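Local coordinates for conserved hypothetical protein yffB (Pseudomonas aeruginosa, PDB 1RW1) that probably acts as a glutathione-dependent thiol reductase of the ArsC family, built on a thioredoxin fold, though its function is not established, at residues Y5-C10 with I89-L94. Sequence-based numbering, arbitrary orientation.
Sequences YGIKAC and IKRPVL
Tyr5 and Val93 form an antiparallel hydrogen-bonded pair: Tyr5 N reaches Val93 O at 2.8 Å, and Val93 N returns to Tyr5 O at 3.1 Å. Tyr5 O also takes a hydrogen from a water that donates a second one to Lys90 O, bridging the two segments just past the end of the strand pairing. The Tyr5 ring turns its edge to Val93 O, while its hydroxyl bonds to Glu95 and His41. Arg91 CD lies over the Gly6-Ile7 backbone, 3.9 Å from Gly6 CA. Ile7 then lays CD1 over the centre of the Arg91 guanidinium, 3.6 Å from CZ. A bend at chi3 (-67°) swings that group round to Cys10, whose SG sits in its plane, 3.3 Å from Arg91 NE in a nearly straight bond; the one from NH2 is weak and long. Cys10 N-caps helix 11-22, and the cis peptide before Pro92 is the familiar cis-proline of thioredoxin folds, which follows Arg91, the residue that reaches Cys10. Pro92 packs between helices 11-22 and 106-113, Val93 meets Trp45 of helix 39-49, and strands 2-6 and 93-95 pair centrally, flanked by 27-31 and 100-102.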
ATOM      1  N   TYR A   5       1.202  -0.022   6.370  1.00  5.41           N
ATOM      2  CA  TYR A   5      -0.176  -0.260   5.951  1.00  5.72           C
ATOM      3  C   TYR A   5      -0.252  -1.547   5.149  1.00  5.41           C
ATOM      4  O   TYR A   5       0.505  -1.742   4.188  1.00  6.31           O
ATOM      5  CB  TYR A   5      -0.661   0.879   5.050  1.00  5.88           C
ATOM      6  CG  TYR A   5      -0.708   2.242   5.691  1.00  5.66           C
ATOM      7  CD1 TYR A   5       0.422   3.004   5.837  1.00  6.64           C
ATOM      8  CD2 TYR A   5      -1.902   2.764   6.143  1.00  6.39           C
ATOM      9  CE1 TYR A   5       0.370   4.262   6.409  1.00  7.30           C
ATOM     10  CE2 TYR A   5      -1.972   4.018   6.723  1.00  7.19           C
ATOM     11  CZ  TYR A   5      -0.826   4.773   6.850  1.00  7.37           C
ATOM     12  OH  TYR A   5      -0.884   6.025   7.418  1.00  9.15           O
ATOM     13  N   GLY A   6      -1.206  -2.401   5.504  1.00  5.78           N
ATOM     14  CA  GLY A   6      -1.439  -3.626   4.760  1.00  5.98           C
ATOM     15  C   GLY A   6      -2.326  -4.566   5.551  1.00  5.64           C
ATOM     16  O   GLY A   6      -3.285  -4.143   6.193  1.00  6.59           O
ATOM     17  N   ILE A   7      -2.014  -5.863   5.495  1.00  5.88           N
ATOM     18  CA  ILE A   7      -2.749  -6.911   6.196  1.00  6.39           C
ATOM     19  C   ILE A   7      -1.749  -7.881   6.816  1.00  6.25           C
ATOM     20  O   ILE A   7      -0.548  -7.787   6.579  1.00  7.32           O
ATOM     21  CB  ILE A   7      -3.727  -7.660   5.229  1.00  6.44           C
ATOM     22  CG1 ILE A   7      -2.946  -8.468   4.181  1.00  7.40           C
ATOM     23  CG2 ILE A   7      -4.706  -6.692   4.594  1.00  8.05           C
ATOM     24  CD1 ILE A   7      -3.819  -9.402   3.349  1.00  8.96           C
ATOM     25  N   LYS A   8      -2.239  -8.822   7.609  1.00  6.79           N
ATOM     26  CA  LYS A   8      -1.373  -9.819   8.235  1.00  8.13           C
ATOM     27  C   LYS A   8      -0.960 -10.951   7.288  1.00  8.70           C
ATOM     28  O   LYS A   8       0.219 -11.310   7.193  1.00  9.48           O
ATOM     29  CB  LYS A   8      -2.082 -10.404   9.466  1.00  8.56           C
ATOM     30  CG  LYS A   8      -2.292  -9.405  10.600  1.00  8.99           C
ATOM     31  CD  LYS A   8      -3.241  -9.970  11.685  1.00 10.94           C
ATOM     32  CE  LYS A   8      -3.404  -9.024  12.875  1.00 12.22           C
ATOM     33  NZ  LYS A   8      -4.518  -9.443  13.807  1.00 15.23           N
ATOM     34  N   ALA A   9      -1.940 -11.535   6.605  1.00  9.05           N
ATOM     35  CA  ALA A   9      -1.742 -12.784   5.868  1.00 10.45           C
ATOM     36  C   ALA A   9      -1.323 -12.475   4.436  1.00  9.80           C
ATOM     37  O   ALA A   9      -2.072 -12.678   3.479  1.00 12.18           O
ATOM     38  CB  ALA A   9      -3.015 -13.616   5.877  1.00 14.33           C
ATOM     39  N   CYS A  10      -0.088 -12.014   4.311  1.00  8.42           N
ATOM     40  CA  CYS A  10       0.480 -11.620   3.041  1.00  8.77           C
ATOM     41  C   CYS A  10       1.969 -11.886   3.119  1.00  8.02           C
ATOM     42  O   CYS A  10       2.612 -11.374   4.026  1.00  7.66           O
ATOM     43  CB  CYS A  10       0.229 -10.132   2.754  1.00  8.87           C
ATOM     44  SG  CYS A  10       1.139  -9.460   1.346  1.00  8.85           S
ATOM     45  N   ILE A  89      -4.961  -2.448  -2.933  1.00  5.91           N
ATOM     46  CA  ILE A  89      -3.834  -1.550  -2.683  1.00  6.11           C
ATOM     47  C   ILE A  89      -2.539  -2.361  -2.627  1.00  5.41           C
ATOM     48  O   ILE A  89      -2.472  -3.377  -1.942  1.00  5.98           O
ATOM     49  CB  ILE A  89      -4.029  -0.783  -1.360  1.00  6.40           C
ATOM     50  CG1 ILE A  89      -5.364  -0.026  -1.359  1.00  6.61           C
ATOM     51  CG2 ILE A  89      -2.882   0.176  -1.128  1.00  6.31           C
ATOM     52  CD1 ILE A  89      -5.788   0.417   0.029  1.00  7.72           C
ATOM     53  N   LYS A  90      -1.506  -1.922  -3.335  1.00  5.62           N
ATOM     54  CA  LYS A  90      -0.213  -2.579  -3.250  1.00  5.76           C
ATOM     55  C   LYS A  90       0.291  -2.550  -1.805  1.00  5.62           C
ATOM     56  O   LYS A  90       0.113  -1.569  -1.085  1.00  6.43           O
ATOM     57  CB  LYS A  90       0.790  -1.896  -4.171  1.00  7.56           C
ATOM     58  CG  LYS A  90       0.712  -2.337  -5.608  1.00 11.34           C
ATOM     59  CD  LYS A  90       2.069  -2.333  -6.300  1.00 14.84           C
ATOM     60  CE  LYS A  90       1.954  -2.556  -7.808  1.00 16.31           C
ATOM     61  NZ  LYS A  90       1.245  -1.435  -8.433  1.00 16.28           N
ATOM     62  N   ARG A  91       0.951  -3.633  -1.419  1.00  5.74           N
ATOM     63  CA  ARG A  91       1.464  -3.803  -0.050  1.00  6.02           C
ATOM     64  C   ARG A  91       2.995  -3.893  -0.075  1.00  6.09           C
ATOM     65  O   ARG A  91       3.575  -4.488  -1.003  1.00  7.40           O
ATOM     66  CB  ARG A  91       0.833  -4.996   0.641  1.00  6.60           C
ATOM     67  CG  ARG A  91      -0.663  -4.834   0.820  1.00  6.00           C
ATOM     68  CD  ARG A  91      -1.266  -5.922   1.655  1.00  6.53           C
ATOM     69  NE  ARG A  91      -1.241  -7.243   1.054  1.00  7.19           N
ATOM     70  CZ  ARG A  91      -2.274  -7.820   0.455  1.00  7.39           C
ATOM     71  NH1 ARG A  91      -3.424  -7.192   0.269  1.00  7.98           N
ATOM     72  NH2 ARG A  91      -2.145  -9.068   0.048  1.00  8.83           N
ATOM     73  N   PRO A  92       3.604  -3.558   1.058  1.00  6.42           N
ATOM     74  CA  PRO A  92       3.101  -2.573   2.012  1.00  5.96           C
ATOM     75  C   PRO A  92       3.056  -1.173   1.465  1.00  5.80           C
ATOM     76  O   PRO A  92       3.570  -0.912   0.383  1.00  6.84           O
ATOM     77  CB  PRO A  92       4.142  -2.633   3.160  1.00  7.47           C
ATOM     78  CG  PRO A  92       5.111  -3.723   2.795  1.00  7.43           C
ATOM     79  CD  PRO A  92       5.026  -3.810   1.303  1.00  7.36           C
ATOM     80  N   VAL A  93       2.479  -0.262   2.246  1.00  5.94           N
ATOM     81  CA  VAL A  93       2.848   1.152   2.177  1.00  6.17           C
ATOM     82  C   VAL A  93       3.511   1.467   3.502  1.00  5.94           C
ATOM     83  O   VAL A  93       3.009   1.080   4.562  1.00  6.57           O
ATOM     84  CB  VAL A  93       1.663   2.084   1.897  1.00  6.89           C
ATOM     85  CG1 VAL A  93       2.113   3.533   1.890  1.00  8.26           C
ATOM     86  CG2 VAL A  93       1.002   1.727   0.584  1.00  8.54           C
ATOM     87  N   LEU A  94       4.653   2.147   3.468  1.00  6.85           N
ATOM     88  CA  LEU A  94       5.379   2.512   4.678  1.00  6.91           C
ATOM     89  C   LEU A  94       5.539   4.019   4.686  1.00  7.43           C
ATOM     90  O   LEU A  94       6.181   4.582   3.788  1.00  8.62           O
ATOM     91  CB  LEU A  94       6.739   1.839   4.719  1.00  7.56           C
ATOM     92  CG  LEU A  94       7.654   2.238   5.887  1.00  8.77           C
ATOM     93  CD1 LEU A  94       7.050   1.916   7.252  1.00  9.61           C
ATOM     94  CD2 LEU A  94       9.002   1.543   5.737  1.00 11.20           C
TER
HETATM   95  O   HOH W   1      -0.905  -1.350   1.569  1.00  7.10           O